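Local coordinates for octenoyl-coa reductase/carboxylase (Streptomyces sp., PDB 4A0S), which reductively carboxylates 2-octenoyl-CoA with NADPH, supplying an unusual extender unit for cinnabaramide polyketide biosynthesis, at residues A[26-31]-A[391-396]; A[72-77]-A[398-403]; A[348-351]-A[356-359]. All blocks are in the same frame, centred on the assembly; numbering follows the deposited sequence.

Interaction 1 (A[26-31]-A[391-396]); sequences LALHLR and AEAAEA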
loop_
_atom_site.group_PDB
_atom_site.type_symbol
_atom_site.label_atom_id
_atom_site.label_comp_id
_atom_site.label_asym_id
_atom_site.label_seq_id
_atom_site.Cartn_x
_atom_site.Cartn_y
_atom_site.Cartn_z
ATOM N N LEU A 26 -14.267 34.574 -26.900
ATOM C CA LEU A 26 -13.142 35.317 -26.330
ATOM C C LEU A 26 -12.245 34.380 -25.524
ATOM O O LEU A 26 -12.710 33.611 -24.673
ATOM C CB LEU A 26 -13.658 36.458 -25.452
ATOM C CG LEU A 26 -12.659 37.468 -24.878
ATOM C CD1 LEU A 26 -11.928 38.170 -26.007
ATOM C CD2 LEU A 26 -13.381 38.480 -24.004
ATOM N N ALA A 27 -10.956 34.436 -25.798
ATOM C CA ALA A 27 -10.026 33.539 -25.123
ATOM C C ALA A 27 -8.686 34.189 -24.887
ATOM O O ALA A 27 -8.163 34.886 -25.757
ATOM C CB ALA A 27 -9.837 32.274 -25.940
ATOM N N LEU A 28 -8.138 33.931 -23.703
ATOM C CA LEU A 28 -6.751 34.200 -23.423
ATOM C C LEU A 28 -6.001 33.096 -24.120
ATOM O O LEU A 28 -6.234 31.919 -23.849
ATOM C CB LEU A 28 -6.471 34.149 -21.923
ATOM C CG LEU A 28 -5.088 34.674 -21.529
ATOM C CD1 LEU A 28 -4.994 36.211 -21.693
ATOM C CD2 LEU A 28 -4.766 34.235 -20.120
ATOM N N HIS A 29 -5.117 33.470 -25.040
ATOM C CA HIS A 29 -4.408 32.458 -25.802
ATOM C C HIS A 29 -3.030 32.895 -26.207
ATOM O O HIS A 29 -2.661 34.076 -26.102
ATOM C CB HIS A 29 -5.206 32.078 -27.049
ATOM C CG HIS A 29 -5.358 33.197 -28.026
ATOM N ND1 HIS A 29 -6.298 34.195 -27.869
ATOM C CD2 HIS A 29 -4.689 33.479 -29.170
ATOM C CE1 HIS A 29 -6.198 35.045 -28.877
ATOM N NE2 HIS A 29 -5.233 34.632 -29.683
ATOM N N LEU A 30 -2.277 31.914 -26.677
ATOM C CA LEU A 30 -0.990 32.163 -27.283
ATOM C C LEU A 30 -1.112 31.890 -28.764
ATOM O O LEU A 30 -2.061 31.223 -29.218
ATOM C CB LEU A 30 0.059 31.259 -26.660
ATOM C CG LEU A 30 0.181 31.372 -25.138
ATOM C CD1 LEU A 30 0.981 30.191 -24.666
ATOM C CD2 LEU A 30 0.816 32.690 -24.724
ATOM N N ARG A 31 -0.137 32.400 -29.507
ATOM C CA ARG A 31 -0.087 32.262 -30.940
ATOM C C ARG A 31 1.152 31.455 -31.285
ATOM O O ARG A 31 2.234 31.727 -30.774
ATOM C CB ARG A 31 -0.022 33.647 -31.592
ATOM C CG ARG A 31 -1.265 34.512 -31.364
ATOM C CD ARG A 31 -2.460 34.039 -32.191
ATOM N NE ARG A 31 -2.206 34.159 -33.631
ATOM C CZ ARG A 31 -2.676 33.323 -34.557
ATOM N NH1 ARG A 31 -3.433 32.291 -34.208
ATOM N NH2 ARG A 31 -2.380 33.518 -35.838
ATOM N N ALA A 391 -10.274 40.375 -19.179
ATOM C CA ALA A 391 -9.620 41.532 -19.816
ATOM C C ALA A 391 -8.200 41.731 -19.297
ATOM O O ALA A 391 -7.301 42.133 -20.043
ATOM C CB ALA A 391 -10.433 42.790 -19.562
ATOM N N GLU A 392 -8.006 41.436 -18.015
ATOM C CA GLU A 392 -6.725 41.654 -17.379
ATOM C C GLU A 392 -6.029 40.360 -17.010
ATOM O O GLU A 392 -5.198 40.354 -16.117
ATOM C CB GLU A 392 -6.917 42.513 -16.131
ATOM C CG GLU A 392 -7.520 43.873 -16.433
ATOM C CD GLU A 392 -7.986 44.586 -15.169
ATOM O OE1 GLU A 392 -7.299 44.460 -14.132
ATOM O OE2 GLU A 392 -9.054 45.240 -15.214
ATOM N N ALA A 393 -6.375 39.267 -17.691
ATOM C CA ALA A 393 -5.792 37.956 -17.388
ATOM C C ALA A 393 -4.287 37.930 -17.614
ATOM O O ALA A 393 -3.559 37.252 -16.893
ATOM C CB ALA A 393 -6.476 36.859 -18.197
ATOM N N ALA A 394 -3.812 38.697 -18.596
ATOM C CA ALA A 394 -2.359 38.811 -18.818
ATOM C C ALA A 394 -1.630 39.341 -17.563
ATOM O O ALA A 394 -0.596 38.816 -17.153
ATOM C CB ALA A 394 -2.074 39.687 -20.023
ATOM N N GLU A 395 -2.203 40.372 -16.960
ATOM C CA GLU A 395 -1.663 40.972 -15.751
ATOM C C GLU A 395 -1.733 39.969 -14.630
ATOM O O GLU A 395 -0.765 39.779 -13.903
ATOM C CB GLU A 395 -2.471 42.213 -15.372
ATOM C CG GLU A 395 -1.979 42.935 -14.127
ATOM C CD GLU A 395 -0.526 43.352 -14.224
ATOM O OE1 GLU A 395 -0.029 43.619 -15.347
ATOM O OE2 GLU A 395 0.128 43.397 -13.167
ATOM N N ALA A 396 -2.882 39.312 -14.504
ATOM C CA ALA A 396 -3.056 38.267 -13.496
ATOM C C ALA A 396 -1.932 37.258 -13.620
ATOM O O ALA A 396 -1.296 36.901 -12.640
ATOM C CB ALA A 396 -4.406 37.603 -13.643
#
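A chi1 of -169° turns the branch of Leu-28 out from strand 26-31, CG lying beside the carbonyl carbon, and sends both methyls to the start of the helix that begins at Ala-393. The fork straddles one small group: CD2 lies 3.7 Å from Ala-393 CB and CD1 lies 3.9 Å from the same carbon, so the alanine methyl is met by both branches of the leucine. CD1 also comes to 4.1 Å from Ala-394 N, a van der Waals approach to the backbone in the first turn of the helix. Since Ala-393 offers just a CB, strand and helix come as near as 7.2 Å between Leu-28 CA and Ala-393 CA. The strand belongs to the antiparallel sheet formed with strands 51-52, 54-56 and 110-112, and the helix is the one running on to residue 401 within the enoyl reductase region; Leu-173, from a loop, also touches Leu-28. Glu-392 occupies the N-cap position, and the first helical turn is closed by Ala-396 N bonding to Glu-392 O. In that same turn Glu-395 forms a salt bridge through OE1 with Arg-47.

Interaction 2 (A[72-77]-A[398-403]); sequences SSINYN and RVVQTS. With NAP (NADP nicotinamide-adenine-dinucleotide phosphate), chain F.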
loop_
_atom_site.group_PDB
_atom_site.type_symbol
_atom_site.label_atom_id
_atom_site.label_comp_id
_atom_site.label_asym_id
_atom_site.label_seq_id
_atom_site.Cartn_x
_atom_site.Cartn_y
_atom_site.Cartn_z
ATOM N N SER A 72 -11.883 31.319 -13.925
ATOM C CA SER A 72 -10.786 30.400 -14.064
ATOM C C SER A 72 -9.741 30.910 -13.088
ATOM O O SER A 72 -10.069 31.667 -12.162
ATOM C CB SER A 72 -10.298 30.424 -15.512
ATOM O OG SER A 72 -9.296 29.463 -15.748
ATOM N N SER A 73 -8.495 30.483 -13.247
ATOM C CA SER A 73 -7.458 30.988 -12.377
ATOM C C SER A 73 -6.165 30.999 -13.152
ATOM O O SER A 73 -6.027 30.299 -14.174
ATOM C CB SER A 73 -7.311 30.087 -11.149
ATOM O OG SER A 73 -6.584 28.921 -11.486
ATOM N N ILE A 74 -5.206 31.777 -12.669
ATOM C CA ILE A 74 -3.855 31.631 -13.180
ATOM C C ILE A 74 -3.215 30.475 -12.437
ATOM O O ILE A 74 -3.287 30.392 -11.196
ATOM C CB ILE A 74 -3.010 32.908 -13.004
ATOM C CG1 ILE A 74 -3.748 34.098 -13.595
ATOM C CG2 ILE A 74 -1.637 32.726 -13.654
ATOM C CD1 ILE A 74 -4.007 33.967 -15.085
ATOM N N ASN A 75 -2.646 29.560 -13.211
ATOM C CA ASN A 75 -1.816 28.531 -12.664
ATOM C C ASN A 75 -0.434 28.763 -13.140
ATOM O O ASN A 75 -0.216 29.507 -14.097
ATOM C CB ASN A 75 -2.323 27.164 -13.089
ATOM C CG ASN A 75 -3.467 26.739 -12.252
ATOM O OD1 ASN A 75 -3.279 26.380 -11.095
ATOM N ND2 ASN A 75 -4.665 26.855 -12.785
ATOM N N TYR A 76 0.522 28.148 -12.471
ATOM C CA TYR A 76 1.849 28.391 -12.908
ATOM C C TYR A 76 2.023 27.882 -14.322
ATOM O O TYR A 76 2.757 28.476 -15.084
ATOM C CB TYR A 76 2.916 27.898 -11.927
ATOM C CG TYR A 76 4.063 28.868 -11.919
ATOM C CD1 TYR A 76 4.936 28.930 -12.999
ATOM C CD2 TYR A 76 4.244 29.769 -10.877
ATOM C CE1 TYR A 76 5.982 29.835 -13.044
ATOM C CE2 TYR A 76 5.305 30.696 -10.910
ATOM C CZ TYR A 76 6.166 30.720 -12.012
ATOM O OH TYR A 76 7.244 31.587 -12.082
ATOM N N ASN A 77 1.312 26.814 -14.689
ATOM C CA ASN A 77 1.463 26.292 -16.043
ATOM C C ASN A 77 1.009 27.302 -17.105
ATOM O O ASN A 77 1.513 27.290 -18.230
ATOM C CB ASN A 77 0.822 24.902 -16.242
ATOM C CG ASN A 77 -0.711 24.921 -16.153
ATOM O OD1 ASN A 77 -1.319 25.916 -15.788
ATOM N ND2 ASN A 77 -1.337 23.795 -16.494
ATOM N N ARG A 398 1.027 37.722 -15.161
ATOM C CA ARG A 398 2.242 38.423 -14.788
ATOM C C ARG A 398 2.383 38.462 -13.274
ATOM O O ARG A 398 3.473 38.275 -12.741
ATOM C CB ARG A 398 2.197 39.846 -15.353
ATOM C CG ARG A 398 3.416 40.701 -15.063
ATOM C CD ARG A 398 4.643 40.128 -15.733
ATOM N NE ARG A 398 5.775 41.037 -15.648
ATOM C CZ ARG A 398 7.033 40.698 -15.919
ATOM N NH1 ARG A 398 7.330 39.454 -16.281
ATOM N NH2 ARG A 398 7.995 41.605 -15.813
ATOM N N VAL A 399 1.288 38.721 -12.578
ATOM C CA VAL A 399 1.326 38.754 -11.117
ATOM C C VAL A 399 1.914 37.455 -10.584
ATOM O O VAL A 399 2.850 37.477 -9.797
ATOM C CB VAL A 399 -0.077 39.023 -10.512
ATOM C CG1 VAL A 399 -0.147 38.538 -9.061
ATOM C CG2 VAL A 399 -0.429 40.515 -10.615
ATOM N N VAL A 400 1.360 36.329 -11.034
ATOM C CA VAL A 400 1.851 35.015 -10.639
ATOM C C VAL A 400 3.277 34.787 -11.112
ATOM O O VAL A 400 4.107 34.302 -10.360
ATOM C CB VAL A 400 0.929 33.881 -11.139
ATOM C CG1 VAL A 400 1.576 32.492 -10.877
ATOM C CG2 VAL A 400 -0.417 33.994 -10.454
ATOM N N GLN A 401 3.559 35.165 -12.354
ATOM C CA GLN A 401 4.928 35.100 -12.854
ATOM C C GLN A 401 5.921 35.819 -11.947
ATOM O O GLN A 401 7.005 35.313 -11.685
ATOM C CB GLN A 401 5.031 35.657 -14.266
ATOM C CG GLN A 401 6.436 35.483 -14.832
ATOM C CD GLN A 401 6.548 35.982 -16.235
ATOM O OE1 GLN A 401 5.877 36.919 -16.615
ATOM N NE2 GLN A 401 7.413 35.359 -17.016
ATOM N N THR A 402 5.540 37.000 -11.473
ATOM C CA THR A 402 6.448 37.826 -10.692
ATOM C C THR A 402 6.304 37.542 -9.193
ATOM O O THR A 402 6.835 38.266 -8.365
ATOM C CB THR A 402 6.234 39.312 -10.995
ATOM O OG1 THR A 402 4.860 39.623 -10.782
ATOM C CG2 THR A 402 6.582 39.614 -12.449
ATOM N N SER A 403 5.581 36.468 -8.868
ATOM C CA SER A 403 5.426 35.987 -7.505
ATOM C C SER A 403 4.896 37.080 -6.575
ATOM O O SER A 403 5.296 37.172 -5.413
ATOM C CB SER A 403 6.736 35.355 -7.004
ATOM O OG SER A 403 6.613 34.833 -5.682
HETATM P PA NAP F . 2.613 29.745 -7.156
HETATM O O1A NAP F . 1.127 30.041 -6.728
HETATM O O2A NAP F . 3.346 30.852 -7.853
HETATM O O5B NAP F . 3.361 29.396 -5.858
HETATM C C5B NAP F . 4.696 28.949 -5.989
HETATM C C4B NAP F . 5.393 29.275 -4.679
HETATM O O4B NAP F . 6.728 28.770 -4.818
HETATM C C3B NAP F . 5.502 30.791 -4.408
HETATM O O3B NAP F . 4.693 31.039 -3.276
HETATM C C2B NAP F . 6.941 30.994 -3.959
HETATM O O2B NAP F . 7.097 30.804 -2.554
HETATM C C1B NAP F . 7.689 29.905 -4.642
HETATM N N9A NAP F . 8.063 30.384 -5.997
HETATM C C8A NAP F . 7.409 31.227 -6.813
HETATM N N7A NAP F . 8.072 31.365 -7.968
HETATM C C5A NAP F . 9.147 30.597 -7.863
HETATM C C6A NAP F . 10.199 30.358 -8.713
HETATM N N6A NAP F . 10.222 30.932 -9.915
HETATM N N1A NAP F . 11.147 29.524 -8.316
HETATM C C2A NAP F . 11.097 28.923 -7.130
HETATM N N3A NAP F . 10.123 29.143 -6.274
HETATM C C4A NAP F . 9.140 29.975 -6.632
HETATM O O3 NAP F . 2.680 28.437 -8.078
HETATM P PN NAP F . 1.964 27.048 -7.700
HETATM O O1N NAP F . 0.586 27.176 -8.439
HETATM O O2N NAP F . 1.965 26.732 -6.227
HETATM O O5D NAP F . 2.912 26.089 -8.554
HETATM C C5D NAP F . 4.223 25.910 -8.028
HETATM C C4D NAP F . 4.899 24.955 -8.970
HETATM O O4D NAP F . 4.076 23.736 -8.979
HETATM C C3D NAP F . 4.918 25.444 -10.419
HETATM O O3D NAP F . 6.215 25.023 -10.891
HETATM C C2D NAP F . 3.805 24.668 -11.091
HETATM O O2D NAP F . 4.062 24.479 -12.502
HETATM C C1D NAP F . 3.999 23.343 -10.379
HETATM N N1N NAP F . 2.704 22.706 -10.344
HETATM C C2N NAP F . 2.647 21.390 -10.751
HETATM C C3N NAP F . 1.415 20.803 -10.700
HETATM C C7N NAP F . 1.353 19.395 -11.151
HETATM O O7N NAP F . 2.370 18.757 -11.443
HETATM N N7N NAP F . 0.128 18.953 -11.241
HETATM C C4N NAP F . 0.272 21.481 -10.264
HETATM C C5N NAP F . 0.318 22.797 -9.840
HETATM C C6N NAP F . 1.558 23.415 -9.875
HETATM P P2B NAP F . 8.460 31.391 -1.933
HETATM O O1X NAP F . 7.965 31.372 -0.380
HETATM O O2X NAP F . 9.680 30.361 -2.146
HETATM O O3X NAP F . 8.554 32.738 -2.607
HETATM O O HOH W 1 7.778 33.491 -10.204
#
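Tyr-76 and Val-400 mark the nearest approach of the backbones, 7.0 Å between Tyr-76 CA and Val-400 CA. Segment 72-77 leaves a strand and enters a helix at Tyr-76, with Asn-75 as N-cap, whereas 398-403 is the end of a helix closed by a Schellman motif: Ser-403, at positive phi (55°), is its C-prime residue, and its N bonds to Val-400 O.

Val-400 divides its two methyls between two partners. CG1, anti to the backbone N (chi1 172°), reaches Tyr-76 CD2 at 3.8 Å, while CG2 meets Ile-74 CG2 at 3.7 Å as the two aliphatic side chains run antiparallel alongside each other. CG1 approaches the tyrosine ring obliquely. The ring edge at CD2 also faces the dinucleotide, with NADP O2A lying near the ring plane 3.3 Å from Tyr-76 CD2, and Tyr-76 CB packs on the nicotinamide-side ribose. At its far end the phenol is linked to the helix through water: Tyr-76 OH lies 2.7 Å from a water that donates to Gln-401 O, thereby engaging a carbonyl of the last helical turn. Ser-403, an observed NADP-binding residue, brings OG to 3.9 Å from NADP C8A, and its OG is hydrogen-bonded to Lys-257, which also binds the cofactor. The contact therefore forms part of the wall of the NADP pocket.

Behind it, Val-400 rests on Val-409 and Ile-74 on Val-411, both from strand 408-412, which pairs antiparallel with strand 64-73; helix 393-401 thus packs against this sheet beside the start of helix 76-82.

Interaction 3 (A[348-351]-A[356-359]); sequences RYLW and KIVG. With CO8 (octanoyl-coenzyme A), chain L.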
loop_
_atom_site.group_PDB
_atom_site.type_symbol
_atom_site.label_atom_id
_atom_site.label_comp_id
_atom_site.label_asym_id
_atom_site.label_seq_id
_atom_site.Cartn_x
_atom_site.Cartn_y
_atom_site.Cartn_z
ATOM N N ARG A 348 22.873 9.491 -0.510
ATOM C CA ARG A 348 23.103 8.861 0.781
ATOM C C ARG A 348 21.925 9.108 1.714
ATOM O O ARG A 348 21.457 8.196 2.381
ATOM C CB ARG A 348 24.404 9.333 1.414
ATOM C CG ARG A 348 25.616 8.760 0.712
ATOM C CD ARG A 348 26.874 9.393 1.236
ATOM N NE ARG A 348 26.735 10.847 1.318
ATOM C CZ ARG A 348 27.538 11.638 2.025
ATOM N NH1 ARG A 348 28.547 11.121 2.712
ATOM N NH2 ARG A 348 27.324 12.950 2.047
ATOM N N TYR A 349 21.421 10.332 1.721
ATOM C CA TYR A 349 20.273 10.646 2.555
ATOM C C TYR A 349 19.044 9.891 2.092
ATOM O O TYR A 349 18.202 9.513 2.902
ATOM C CB TYR A 349 20.057 12.158 2.631
ATOM C CG TYR A 349 21.210 12.801 3.353
ATOM C CD1 TYR A 349 21.234 12.867 4.738
ATOM C CD2 TYR A 349 22.319 13.280 2.646
ATOM C CE1 TYR A 349 22.316 13.429 5.413
ATOM C CE2 TYR A 349 23.400 13.838 3.302
ATOM C CZ TYR A 349 23.394 13.913 4.687
ATOM O OH TYR A 349 24.463 14.467 5.336
ATOM N N LEU A 350 18.966 9.613 0.801
ATOM C CA LEU A 350 17.813 8.902 0.299
ATOM C C LEU A 350 17.835 7.420 0.672
ATOM O O LEU A 350 16.900 6.924 1.301
ATOM C CB LEU A 350 17.687 9.057 -1.205
ATOM C CG LEU A 350 16.290 8.653 -1.659
ATOM C CD1 LEU A 350 15.318 9.780 -1.309
ATOM C CD2 LEU A 350 16.320 8.441 -3.127
ATOM N N TRP A 351 18.885 6.707 0.278
ATOM C CA TRP A 351 18.889 5.261 0.492
ATOM C C TRP A 351 19.241 4.885 1.927
ATOM O O TRP A 351 18.619 3.999 2.503
ATOM C CB TRP A 351 19.791 4.538 -0.507
ATOM C CG TRP A 351 21.147 4.158 0.029
ATOM C CD1 TRP A 351 21.430 3.182 0.958
ATOM C CD2 TRP A 351 22.399 4.733 -0.335
ATOM N NE1 TRP A 351 22.777 3.134 1.200
ATOM C CE2 TRP A 351 23.398 4.066 0.414
ATOM C CE3 TRP A 351 22.782 5.739 -1.231
ATOM C CZ2 TRP A 351 24.751 4.382 0.296
ATOM C CZ3 TRP A 351 24.128 6.041 -1.351
ATOM C CH2 TRP A 351 25.096 5.371 -0.586
ATOM N N LYS A 356 11.816 8.267 0.399
ATOM C CA LYS A 356 11.215 8.125 -0.908
ATOM C C LYS A 356 11.029 9.493 -1.518
ATOM O O LYS A 356 10.741 10.465 -0.823
ATOM C CB LYS A 356 9.838 7.480 -0.806
ATOM C CG LYS A 356 9.805 6.111 -0.198
ATOM C CD LYS A 356 8.424 5.470 -0.430
ATOM C CE LYS A 356 7.391 5.841 0.655
ATOM N NZ LYS A 356 6.523 7.018 0.277
ATOM N N ILE A 357 11.163 9.545 -2.832
ATOM C CA ILE A 357 10.768 10.702 -3.586
ATOM C C ILE A 357 9.632 10.259 -4.471
ATOM O O ILE A 357 9.796 9.374 -5.310
ATOM C CB ILE A 357 11.881 11.249 -4.480
ATOM C CG1 ILE A 357 13.131 11.580 -3.677
ATOM C CG2 ILE A 357 11.379 12.496 -5.216
ATOM C CD1 ILE A 357 14.407 11.534 -4.514
ATOM N N VAL A 358 8.482 10.877 -4.274
ATOM C CA VAL A 358 7.311 10.540 -5.041
ATOM C C VAL A 358 7.028 11.672 -6.012
ATOM O O VAL A 358 6.760 12.793 -5.606
ATOM C CB VAL A 358 6.104 10.253 -4.139
ATOM C CG1 VAL A 358 4.871 9.915 -4.993
ATOM C CG2 VAL A 358 6.446 9.106 -3.171
ATOM N N GLY A 359 7.148 11.360 -7.295
ATOM C CA GLY A 359 6.826 12.305 -8.348
ATOM C C GLY A 359 5.322 12.275 -8.437
ATOM O O GLY A 359 4.722 11.205 -8.446
HETATM N N1A CO8 L . 37.901 11.511 9.717
HETATM C C2A CO8 L . 37.220 11.579 10.858
HETATM N N3A CO8 L . 35.943 11.955 10.885
HETATM C C4A CO8 L . 35.302 12.281 9.745
HETATM C C5A CO8 L . 35.985 12.222 8.535
HETATM C C6A CO8 L . 37.322 11.825 8.542
HETATM N N6A CO8 L . 38.018 11.748 7.408
HETATM N N7A CO8 L . 35.138 12.588 7.576
HETATM C C8A CO8 L . 33.970 12.867 8.154
HETATM N N9A CO8 L . 34.062 12.690 9.479
HETATM C C1B CO8 L . 32.953 12.883 10.483
HETATM C C2B CO8 L . 32.519 14.333 10.751
HETATM O O2B CO8 L . 32.265 14.502 12.155
HETATM C C3B CO8 L . 31.224 14.471 9.947
HETATM O O3B CO8 L . 30.310 15.359 10.597
HETATM P P3B CO8 L . 29.834 16.727 9.876
HETATM O O7A CO8 L . 31.210 17.508 9.519
HETATM O O8A CO8 L . 29.174 16.286 8.464
HETATM O O9A CO8 L . 28.907 17.498 10.738
HETATM C C4B CO8 L . 30.640 13.072 10.019
HETATM O O4B CO8 L . 31.787 12.193 9.918
HETATM C C5B CO8 L . 29.618 12.870 8.874
HETATM O O5B CO8 L . 28.854 11.649 9.036
HETATM P P1A CO8 L . 27.566 11.544 10.050
HETATM O O1A CO8 L . 26.902 10.083 9.761
HETATM O O2A CO8 L . 27.938 11.732 11.479
HETATM O O3A CO8 L . 26.469 12.680 9.598
HETATM P P2A CO8 L . 25.065 12.363 8.817
HETATM O O4A CO8 L . 24.609 13.800 8.251
HETATM O O5A CO8 L . 23.989 11.697 9.620
HETATM O O6A CO8 L . 25.453 11.514 7.497
HETATM C CBP CO8 L . 25.343 9.682 5.898
HETATM C CCP CO8 L . 24.648 10.413 7.050
HETATM C CDP CO8 L . 25.476 10.675 4.733
HETATM C CEP CO8 L . 24.453 8.497 5.492
HETATM C CAP CO8 L . 26.744 9.217 6.395
HETATM O OAP CO8 L . 26.618 8.505 7.642
HETATM C C9P CO8 L . 27.434 8.284 5.396
HETATM O O9P CO8 L . 27.899 8.703 4.329
HETATM N N8P CO8 L . 27.452 7.015 5.806
HETATM C C7P CO8 L . 28.002 5.919 5.015
HETATM C C6P CO8 L . 27.041 5.651 3.853
HETATM C C5P CO8 L . 27.840 5.086 2.682
HETATM O O5P CO8 L . 28.402 5.830 1.876
HETATM N N4P CO8 L . 27.911 3.757 2.637
HETATM C C3P CO8 L . 27.242 2.885 3.614
HETATM C C2P CO8 L . 27.271 1.468 3.071
HETATM S S1P CO8 L . 25.950 1.149 1.830
HETATM C "C1'" CO8 L . 26.098 -0.564 1.900
HETATM O "O1'" CO8 L . 26.997 -1.114 1.255
HETATM C "C2'" CO8 L . 25.227 -1.254 2.739
HETATM C "C3'" CO8 L . 25.269 -2.639 2.865
HETATM C "C4'" CO8 L . 24.366 -3.360 3.658
HETATM C "C5'" CO8 L . 23.412 -2.531 4.525
HETATM C "C6'" CO8 L . 22.696 -3.436 5.545
HETATM C "C7'" CO8 L . 22.032 -2.530 6.569
HETATM C "C8'" CO8 L . 21.221 -3.365 7.544
#
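Leu-350 and Ile-357 carry the tight part of this contact, their side chains crossing at about a right angle. Leu-350 CD1 sits 3.7 Å from Ile-357 CG1, and both leucine methyls flank Ile-357 CD1, with CD2 at 3.9 Å from it. Leucine chi1 of -164° sets CG anti to the backbone N and carries the methyls to the strand. The packing is doubled across the interface, where Leu-350 also meets Ile-357 of the second subunit.

Lys-356 lies on the looser side: it meets the helix through its backbone, N lying 4.2 Å from Leu-350 CD1, while its CB points away and its NZ bonds to Thr-331. The other residues of this helical segment serve octanoyl-CoA instead. Arg-348 lays one face of its guanidinium under the pantetheine methyl CDP, which stands 3.5 Å above the plane over its centre, while NH1 gives a weak hydrogen bond to CoA O9P, bent to 123°. A salt bridge to Asp-346 ties down its NH2. Were Arg-348 replaced by an alanine, the methyl would probably lose its flat support, O9P this weak donor and Asp-346 its charge partner. Tyr-349 receives the same methyl over one ring face, toward the rim, and its OH donates to the pyrophosphate at CoA O4A, 3.0 Å away. Trp-351 presents an edge, its CZ2 3.8 Å from the thioester sulfur S1P.

Strand 356-359 is the outermost strand, within this chain, of the six-stranded parallel Rossmann sheet, ordered 3-2-1-4-5-6, and it pairs antiparallel with a strand of the second subunit, continuing the sheet across the interface with that subunit as in medium-chain dehydrogenases/reductases.

In the fold
Interactions 1 and 2 share helix 393-401 and touch where Ile-74 packs on Ala-396, their centres about 11 Å apart. At the helix's start interaction 1 has no hydrogen bond across the segments and rests on methyl contacts, away from the annotated sites; at its end interaction 2, its centre about 10 Å from that of the chain, adds a water bridge and the cofactor to its aliphatic packing. Interaction 3 lies about 39 Å from interaction 1, centre to centre, on the opposite side of the chain's centre, in the nucleotide-binding domain. The touching residues of all three are mostly buried, but interaction 3 owes part of its cover to a second subunit, and the polar ends of Arg-348 and Tyr-349 reach octanoyl-CoA and do not cross between the segments.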